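Local coordinates for Ent-copalyl diphosphate synthase (Streptomyces platensis, PDB 5BP8), which belongs to the class II terpene cyclases, mainly helical proteins built around two alpha-barrel domains in one chain, at residues G360-V365 with G371-E376; D286-G291 with A311-A316; P74-V79 with A136-R141. All blocks are in the same frame, centred on the assembly; numbering follows the deposited sequence.

Contact 1: G360-V365 with G371-E376; sequences GHHVTV and GRYGAE
H362, V363 and Y373 form a small packing contact between two helices consecutive in the chain, 349-365 and 370-386, which flank, in sequence, the short connection that links them. The CA atoms of V363 and Y373 lie 7.3 Å apart, the nearest backbone approach, and no hydrogen bond joins the two segments, so side-chain packing carries the contact. Its aromatic half is the imidazole of H362 beside the phenol of Y373. The ring centroids are 5.4 Å apart, the planes stand at 87° and the rings meet obliquely. One side of the phenol does most of the touching: CE2 of Y373 is 3.5 Å from CD2 of H362, and CD2 of Y373 is 3.8 Å from that same carbon. With chi1 at -178°, H362 has CG opposite its backbone N, which carries the imidazole out toward the next helix. The aliphatic half is CG1 of V363, near the plane of the phenol at its edge, 4.0 Å from CB of Y373. One face of the phenol has CB of the preceding residue, R372, 3.7 Å above its plane and offset toward the rim. Polar ends are tethered from outside: NE2 of H362 is hydrogen-bonded to D369 in the connection, while D327 takes a hydrogen bond with the hydroxyl of Y373 and a salt bridge with R372. The bond to D369 probably fixes the turn of the imidazole, and the one to D327 holds the end of the phenol. Helix 370-386 is kinked here, since N of A375 and N of E376 have no bond to the preceding turn. Such a helical hairpin is a recurring element of the alpha/alpha-barrels of this superfamily, consistent with the squalene-hopene cyclase C-terminal domain that spans both segments.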
loop_
_atom_site.group_PDB
_atom_site.type_symbol
_atom_site.label_atom_id
_atom_site.label_comp_id
_atom_site.label_asym_id
_atom_site.label_seq_id
_atom_site.Cartn_x
_atom_site.Cartn_y
_atom_site.Cartn_z
ATOM N N GLY A 360 -8.459 -18.212 -14.907
ATOM C CA GLY A 360 -9.220 -19.394 -14.532
ATOM C C GLY A 360 -10.702 -19.132 -14.521
ATOM O O GLY A 360 -11.513 -19.961 -15.012
ATOM N N HIS A 361 -11.088 -17.962 -14.016
ATOM C CA HIS A 361 -12.484 -17.634 -13.972
ATOM C C HIS A 361 -13.031 -17.379 -15.376
ATOM O O HIS A 361 -14.176 -17.768 -15.680
ATOM C CB HIS A 361 -12.762 -16.422 -13.112
ATOM C CG HIS A 361 -14.212 -16.068 -13.062
ATOM N ND1 HIS A 361 -14.767 -15.110 -13.880
ATOM C CD2 HIS A 361 -15.231 -16.582 -12.338
ATOM C CE1 HIS A 361 -16.058 -15.018 -13.626
ATOM N NE2 HIS A 361 -16.363 -15.896 -12.691
ATOM N N HIS A 362 -12.223 -16.716 -16.203
ATOM C CA HIS A 362 -12.610 -16.460 -17.583
ATOM C C HIS A 362 -12.897 -17.769 -18.332
ATOM O O HIS A 362 -13.929 -17.863 -18.997
ATOM C CB HIS A 362 -11.546 -15.715 -18.360
ATOM C CG HIS A 362 -11.965 -15.407 -19.769
ATOM N ND1 HIS A 362 -12.828 -14.383 -20.071
ATOM C CD2 HIS A 362 -11.700 -16.034 -20.940
ATOM C CE1 HIS A 362 -13.040 -14.355 -21.378
ATOM N NE2 HIS A 362 -12.375 -15.353 -21.927
ATOM N N VAL A 363 -11.970 -18.731 -18.264
ATOM C CA VAL A 363 -12.114 -19.983 -19.031
ATOM C C VAL A 363 -13.242 -20.852 -18.513
ATOM O O VAL A 363 -13.749 -21.730 -19.241
ATOM C CB VAL A 363 -10.817 -20.816 -19.168
ATOM C CG1 VAL A 363 -9.698 -19.991 -19.766
ATOM C CG2 VAL A 363 -10.394 -21.474 -17.863
ATOM N N THR A 364 -13.628 -20.610 -17.261
ATOM C CA THR A 364 -14.817 -21.208 -16.680
ATOM C C THR A 364 -16.089 -20.621 -17.287
ATOM O O THR A 364 -16.976 -21.364 -17.724
ATOM C CB THR A 364 -14.815 -21.063 -15.140
ATOM O OG1 THR A 364 -13.688 -21.778 -14.617
ATOM C CG2 THR A 364 -16.092 -21.628 -14.521
ATOM N N VAL A 365 -16.164 -19.299 -17.343
ATOM C CA VAL A 365 -17.366 -18.600 -17.775
ATOM C C VAL A 365 -17.456 -18.411 -19.326
ATOM O O VAL A 365 -18.528 -18.112 -19.870
ATOM C CB VAL A 365 -17.439 -17.256 -17.027
ATOM C CG1 VAL A 365 -16.567 -16.200 -17.702
ATOM C CG2 VAL A 365 -18.873 -16.770 -16.898
ATOM N N GLY A 371 -8.673 -22.802 -24.640
ATOM C CA GLY A 371 -7.380 -22.953 -25.317
ATOM C C GLY A 371 -6.554 -21.681 -25.322
ATOM O O GLY A 371 -5.327 -21.721 -25.294
ATOM N N ARG A 372 -7.229 -20.542 -25.363
ATOM C CA ARG A 372 -6.561 -19.256 -25.396
ATOM C C ARG A 372 -5.662 -19.030 -24.150
ATOM O O ARG A 372 -4.572 -18.463 -24.261
ATOM C CB ARG A 372 -7.617 -18.167 -25.469
ATOM C CG ARG A 372 -7.170 -16.868 -26.092
ATOM C CD ARG A 372 -8.410 -16.039 -26.376
ATOM N NE ARG A 372 -8.086 -14.680 -26.763
ATOM C CZ ARG A 372 -7.653 -14.304 -27.966
ATOM N NH1 ARG A 372 -7.469 -15.191 -28.949
ATOM N NH2 ARG A 372 -7.394 -13.019 -28.186
ATOM N N TYR A 373 -6.114 -19.493 -22.981
ATOM C CA TYR A 373 -5.411 -19.193 -21.709
ATOM C C TYR A 373 -5.033 -20.425 -20.889
ATOM O O TYR A 373 -4.344 -20.327 -19.859
ATOM C CB TYR A 373 -6.274 -18.254 -20.860
ATOM C CG TYR A 373 -6.797 -17.056 -21.620
ATOM C CD1 TYR A 373 -5.941 -16.041 -22.041
ATOM C CD2 TYR A 373 -8.149 -16.942 -21.932
ATOM C CE1 TYR A 373 -6.423 -14.949 -22.748
ATOM C CE2 TYR A 373 -8.633 -15.854 -22.623
ATOM C CZ TYR A 373 -7.765 -14.861 -23.026
ATOM O OH TYR A 373 -8.274 -13.792 -23.738
ATOM N N GLY A 374 -5.449 -21.603 -21.364
ATOM C CA GLY A 374 -5.361 -22.828 -20.587
ATOM C C GLY A 374 -3.956 -23.092 -20.138
ATOM O O GLY A 374 -3.728 -23.378 -18.964
ATOM N N ALA A 375 -3.014 -22.955 -21.063
ATOM C CA ALA A 375 -1.595 -23.113 -20.779
ATOM C C ALA A 375 -1.068 -22.175 -19.724
ATOM O O ALA A 375 -0.303 -22.582 -18.849
ATOM C CB ALA A 375 -0.787 -22.860 -22.026
ATOM N N GLU A 376 -1.391 -20.892 -19.876
ATOM C CA GLU A 376 -0.906 -19.873 -18.946
ATOM C C GLU A 376 -1.393 -20.189 -17.543
ATOM O O GLU A 376 -0.639 -20.042 -16.582
ATOM C CB GLU A 376 -1.337 -18.474 -19.399
ATOM C CG GLU A 376 -0.542 -17.928 -20.587
ATOM C CD GLU A 376 -0.982 -18.460 -21.955
ATOM O OE1 GLU A 376 -1.937 -19.261 -22.052
ATOM O OE2 GLU A 376 -0.356 -18.047 -22.951
#

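Contact 2: D286-G291 with A311-A316; sequences DSLEAG and AAVLFA
The backbones of helices 282-291 and 307-319 come closest at L288 and V313, whose CA atoms are 6.8 Å apart, and no hydrogen bond crosses between the two segments. L288 supplies the whole first side of the contact. Its CG lies beside the backbone N (chi1 -69°), which directs the branched end toward the valine, CD2 foremost: CD2 of L288 is 3.9 Å from CG2 of V313, while CG1 of V313 meets CB of L288 at 4.0 Å. Both valine methyls are therefore engaged, CG2 by CD2 and CG1 chiefly by CB. The other leucine branch reaches one turn further along, CD1 of L288 lying 4.3 Å from CB of A316. This is purely apolar helix-to-helix packing of the kind that fills an alpha/alpha-barrel domain, and all three residues are buried. Helix 260-274 flanks the same site, with Q264 against L288 and N269 against A316; N269 also hydrogen-bonds the carbonyl of A312. Beyond the apolar patch, D286 and E289 both form salt bridges with R322, and E289 hydrogen-bonds H324.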
loop_
_atom_site.group_PDB
_atom_site.type_symbol
_atom_site.label_atom_id
_atom_site.label_comp_id
_atom_site.label_asym_id
_atom_site.label_seq_id
_atom_site.Cartn_x
_atom_site.Cartn_y
_atom_site.Cartn_z
ATOM N N ASP A 286 -19.378 0.272 -13.882
ATOM C CA ASP A 286 -19.113 1.287 -14.918
ATOM C C ASP A 286 -17.762 1.981 -14.778
ATOM O O ASP A 286 -17.089 2.211 -15.792
ATOM C CB ASP A 286 -20.195 2.368 -14.942
ATOM C CG ASP A 286 -21.553 1.846 -15.380
ATOM O OD1 ASP A 286 -21.653 0.775 -16.009
ATOM O OD2 ASP A 286 -22.527 2.554 -15.080
ATOM N N SER A 287 -17.396 2.349 -13.543
ATOM C CA SER A 287 -16.073 2.967 -13.241
ATOM C C SER A 287 -14.956 2.048 -13.704
ATOM O O SER A 287 -14.038 2.461 -14.397
ATOM C CB SER A 287 -15.920 3.214 -11.730
ATOM O OG SER A 287 -14.588 3.562 -11.379
ATOM N N LEU A 288 -15.042 0.785 -13.321
ATOM C CA LEU A 288 -14.006 -0.169 -13.693
ATOM C C LEU A 288 -13.930 -0.383 -15.197
ATOM O O LEU A 288 -12.846 -0.382 -15.762
ATOM C CB LEU A 288 -14.215 -1.496 -12.984
ATOM C CG LEU A 288 -13.973 -1.511 -11.468
ATOM C CD1 LEU A 288 -14.092 -2.941 -10.988
ATOM C CD2 LEU A 288 -12.604 -0.935 -11.098
ATOM N N GLU A 289 -15.073 -0.565 -15.864
ATOM C CA GLU A 289 -15.049 -0.720 -17.331
ATOM C C GLU A 289 -14.479 0.477 -18.083
ATOM O O GLU A 289 -13.723 0.316 -19.055
ATOM C CB GLU A 289 -16.458 -1.034 -17.861
ATOM C CG GLU A 289 -16.740 -2.501 -17.886
ATOM C CD GLU A 289 -18.052 -2.854 -18.579
ATOM O OE1 GLU A 289 -18.982 -2.006 -18.644
ATOM O OE2 GLU A 289 -18.127 -4.001 -19.040
ATOM N N ALA A 290 -14.842 1.674 -17.649
ATOM C CA ALA A 290 -14.327 2.888 -18.244
ATOM C C ALA A 290 -12.829 2.978 -18.059
ATOM O O ALA A 290 -12.151 3.509 -18.909
ATOM C CB ALA A 290 -14.993 4.116 -17.642
ATOM N N GLY A 291 -12.304 2.469 -16.948
ATOM C CA GLY A 291 -10.890 2.595 -16.691
ATOM C C GLY A 291 -10.051 1.574 -17.437
ATOM O O GLY A 291 -8.892 1.812 -17.720
ATOM N N ALA A 311 -5.722 -7.756 -13.385
ATOM C CA ALA A 311 -6.293 -9.087 -13.115
ATOM C C ALA A 311 -7.442 -8.989 -12.114
ATOM O O ALA A 311 -8.503 -9.551 -12.327
ATOM C CB ALA A 311 -5.228 -10.040 -12.620
ATOM N N ALA A 312 -7.258 -8.217 -11.036
ATOM C CA ALA A 312 -8.315 -8.062 -10.044
ATOM C C ALA A 312 -9.566 -7.429 -10.649
ATOM O O ALA A 312 -10.687 -7.783 -10.292
ATOM C CB ALA A 312 -7.848 -7.210 -8.870
ATOM N N VAL A 313 -9.364 -6.436 -11.501
ATOM C CA VAL A 313 -10.452 -5.714 -12.107
ATOM C C VAL A 313 -11.203 -6.602 -13.109
ATOM O O VAL A 313 -12.435 -6.621 -13.099
ATOM C CB VAL A 313 -9.975 -4.393 -12.736
ATOM C CG1 VAL A 313 -11.018 -3.830 -13.690
ATOM C CG2 VAL A 313 -9.675 -3.384 -11.654
ATOM N N LEU A 314 -10.470 -7.357 -13.919
ATOM C CA LEU A 314 -11.088 -8.304 -14.861
ATOM C C LEU A 314 -11.908 -9.351 -14.122
ATOM O O LEU A 314 -13.034 -9.643 -14.511
ATOM C CB LEU A 314 -10.037 -8.981 -15.719
ATOM C CG LEU A 314 -9.414 -8.110 -16.812
ATOM C CD1 LEU A 314 -8.103 -8.692 -17.312
ATOM C CD2 LEU A 314 -10.418 -7.962 -17.964
ATOM N N PHE A 315 -11.351 -9.885 -13.043
ATOM C CA PHE A 315 -12.015 -10.871 -12.202
ATOM C C PHE A 315 -13.255 -10.270 -11.559
ATOM O O PHE A 315 -14.333 -10.876 -11.562
ATOM C CB PHE A 315 -10.996 -11.396 -11.149
ATOM C CG PHE A 315 -11.469 -12.551 -10.287
ATOM C CD1 PHE A 315 -12.164 -13.640 -10.809
ATOM C CD2 PHE A 315 -11.111 -12.594 -8.925
ATOM C CE1 PHE A 315 -12.556 -14.679 -9.974
ATOM C CE2 PHE A 315 -11.479 -13.634 -8.103
ATOM C CZ PHE A 315 -12.201 -14.692 -8.629
ATOM N N ALA A 316 -13.138 -9.058 -11.032
ATOM C CA ALA A 316 -14.273 -8.403 -10.405
ATOM C C ALA A 316 -15.424 -8.167 -11.388
ATOM O O ALA A 316 -16.595 -8.440 -11.063
ATOM C CB ALA A 316 -13.843 -7.071 -9.807
#

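Contact 3: P74-V79 with A136-R141; sequences PTLSAV and ADINTR
Torsions bring CD1 of I138 against L76 and V79. In I138, CG1 is set opposite the carbonyl carbon (chi1 -71°), and chi2 of 168° extends the branch, so CD1 projects from helix 127-144 to the surface of helix 72-86. V79 answers with chi1 of 168°, which places CG1 opposite its backbone N and on the side where the isoleucine arrives. The methyl CD1 of I138 does nearly all the touching. It lies 3.6 Å from CD2 of L76, 3.9 Å from CG1 of V79 and, as a van der Waals contact, 3.6 Å from the carbonyl O of L76. The first two methyls approach it from different directions, and the residues that bear them are three positions apart, about one helical turn. CG1 of I138 adds a looser approach, 4.2 Å from CG1 of V79. In both pairs the side chains cross at about a right angle, so contact is made by branch ends and not along the lengths of the chains. L76 leaves its backbone to the side of I138, and it is the far end of the leucine that closes on the methyl. The CA atoms of V79 and I138 are 7.3 Å apart. No hydrogen bond joins the segments, and the three touching residues are all buried. Helix 98-116 packs alongside: L112 lies against L76, and L109 against V79. Within helix 127-144, A131 and L134 touch L76, continuing the apolar surface away from I138. The two segments advance in broadly the same sense, with helix 98-116 between them in sequence. Packing of helices separated in sequence by one that touches both L76 and V79 is consistent with the alpha-barrel architecture of terpene cyclases.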
loop_
_atom_site.group_PDB
_atom_site.type_symbol
_atom_site.label_atom_id
_atom_site.label_comp_id
_atom_site.label_asym_id
_atom_site.label_seq_id
_atom_site.Cartn_x
_atom_site.Cartn_y
_atom_site.Cartn_z
ATOM N N PRO A 74 10.056 6.209 7.289
ATOM C CA PRO A 74 9.305 7.286 7.916
ATOM C C PRO A 74 10.099 8.132 8.932
ATOM O O PRO A 74 9.813 9.342 9.070
ATOM C CB PRO A 74 8.139 6.556 8.588
ATOM C CG PRO A 74 8.594 5.160 8.741
ATOM C CD PRO A 74 9.483 4.901 7.571
ATOM N N THR A 75 11.084 7.542 9.598
ATOM C CA THR A 75 11.926 8.302 10.542
ATOM C C THR A 75 12.778 9.293 9.770
ATOM O O THR A 75 12.883 10.504 10.127
ATOM C CB THR A 75 12.771 7.376 11.444
ATOM O OG1 THR A 75 11.913 6.496 12.169
ATOM C CG2 THR A 75 13.596 8.212 12.433
ATOM N N LEU A 76 13.356 8.831 8.673
ATOM C CA LEU A 76 14.062 9.756 7.764
ATOM C C LEU A 76 13.176 10.931 7.337
ATOM O O LEU A 76 13.607 12.088 7.405
ATOM C CB LEU A 76 14.619 9.040 6.536
ATOM C CG LEU A 76 15.841 8.127 6.779
ATOM C CD1 LEU A 76 16.038 7.301 5.521
ATOM C CD2 LEU A 76 17.073 8.940 7.159
ATOM N N SER A 77 11.934 10.632 6.912
ATOM C CA SER A 77 11.036 11.680 6.455
ATOM C C SER A 77 10.695 12.670 7.573
ATOM O O SER A 77 10.730 13.873 7.372
ATOM C CB SER A 77 9.752 11.079 5.897
ATOM O OG SER A 77 8.998 12.071 5.224
ATOM N N ALA A 78 10.370 12.143 8.752
ATOM C CA ALA A 78 10.023 12.985 9.903
ATOM C C ALA A 78 11.180 13.854 10.374
ATOM O O ALA A 78 11.018 15.091 10.596
ATOM C CB ALA A 78 9.516 12.117 11.046
ATOM N N VAL A 79 12.351 13.242 10.509
ATOM C CA VAL A 79 13.531 13.984 10.940
ATOM C C VAL A 79 13.892 15.099 9.950
ATOM O O VAL A 79 14.132 16.279 10.350
ATOM C CB VAL A 79 14.719 13.036 11.211
ATOM C CG1 VAL A 79 16.029 13.800 11.368
ATOM C CG2 VAL A 79 14.430 12.162 12.422
ATOM N N ALA A 136 20.643 12.554 2.604
ATOM C CA ALA A 136 21.447 13.684 2.121
ATOM C C ALA A 136 20.876 15.017 2.604
ATOM O O ALA A 136 21.641 15.886 3.030
ATOM C CB ALA A 136 21.565 13.678 0.594
ATOM N N ASP A 137 19.550 15.180 2.590
ATOM C CA ASP A 137 18.962 16.444 3.062
ATOM C C ASP A 137 19.150 16.610 4.564
ATOM O O ASP A 137 19.422 17.721 5.038
ATOM C CB ASP A 137 17.479 16.546 2.694
ATOM C CG ASP A 137 17.258 16.955 1.228
ATOM O OD1 ASP A 137 18.208 17.480 0.595
ATOM O OD2 ASP A 137 16.124 16.801 0.736
ATOM N N ILE A 138 19.033 15.514 5.303
ATOM C CA ILE A 138 19.305 15.550 6.756
ATOM C C ILE A 138 20.746 16.002 7.006
ATOM O O ILE A 138 20.993 16.931 7.771
ATOM C CB ILE A 138 19.046 14.193 7.426
ATOM C CG1 ILE A 138 17.532 13.930 7.455
ATOM C CG2 ILE A 138 19.622 14.177 8.854
ATOM C CD1 ILE A 138 17.180 12.498 7.822
ATOM N N ASN A 139 21.691 15.405 6.301
ATOM C CA ASN A 139 23.075 15.779 6.504
ATOM C C ASN A 139 23.345 17.241 6.149
ATOM O O ASN A 139 24.091 17.910 6.850
ATOM C CB ASN A 139 24.013 14.824 5.767
ATOM C CG ASN A 139 24.148 13.519 6.489
ATOM O OD1 ASN A 139 24.099 13.491 7.728
ATOM N ND2 ASN A 139 24.319 12.426 5.747
ATOM N N THR A 140 22.690 17.740 5.113
ATOM C CA THR A 140 22.776 19.157 4.777
ATOM C C THR A 140 22.280 20.035 5.908
ATOM O O THR A 140 22.951 21.030 6.286
ATOM C CB THR A 140 22.035 19.439 3.450
ATOM O OG1 THR A 140 22.709 18.713 2.415
ATOM C CG2 THR A 140 22.041 20.900 3.115
ATOM N N ARG A 141 21.129 19.675 6.476
ATOM C CA ARG A 141 20.574 20.428 7.592
ATOM C C ARG A 141 21.457 20.355 8.836
ATOM O O ARG A 141 21.604 21.352 9.537
ATOM C CB ARG A 141 19.173 19.949 7.952
ATOM C CG ARG A 141 18.160 20.097 6.833
ATOM C CD ARG A 141 17.678 21.506 6.685
ATOM N NE ARG A 141 16.689 21.572 5.611
ATOM C CZ ARG A 141 16.236 22.710 5.088
ATOM N NH1 ARG A 141 16.679 23.900 5.533
ATOM N NH2 ARG A 141 15.345 22.660 4.099
#

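All three contacts join helices through mostly buried residues, yet they differ in chemistry. The side chains meeting in contacts 2 and 3 are all aliphatic, one leucine or isoleucine serving as the main surface in each, whereas contact 1 mixes aromatic and aliphatic groups, has a partly exposed member in V363 and lies farthest from the centre of the chain, about 29 Å from it. Contacts 1 and 2 share no helix but adjoin: F315 of the 311-316 segment packs edge-to-face on H361, linking helix 307-319 to helix 349-365, the next in the chain. Contact 3 lies on the opposite side of the chain's centre, its centre about 40 Å from that of contact 2, and touches neither.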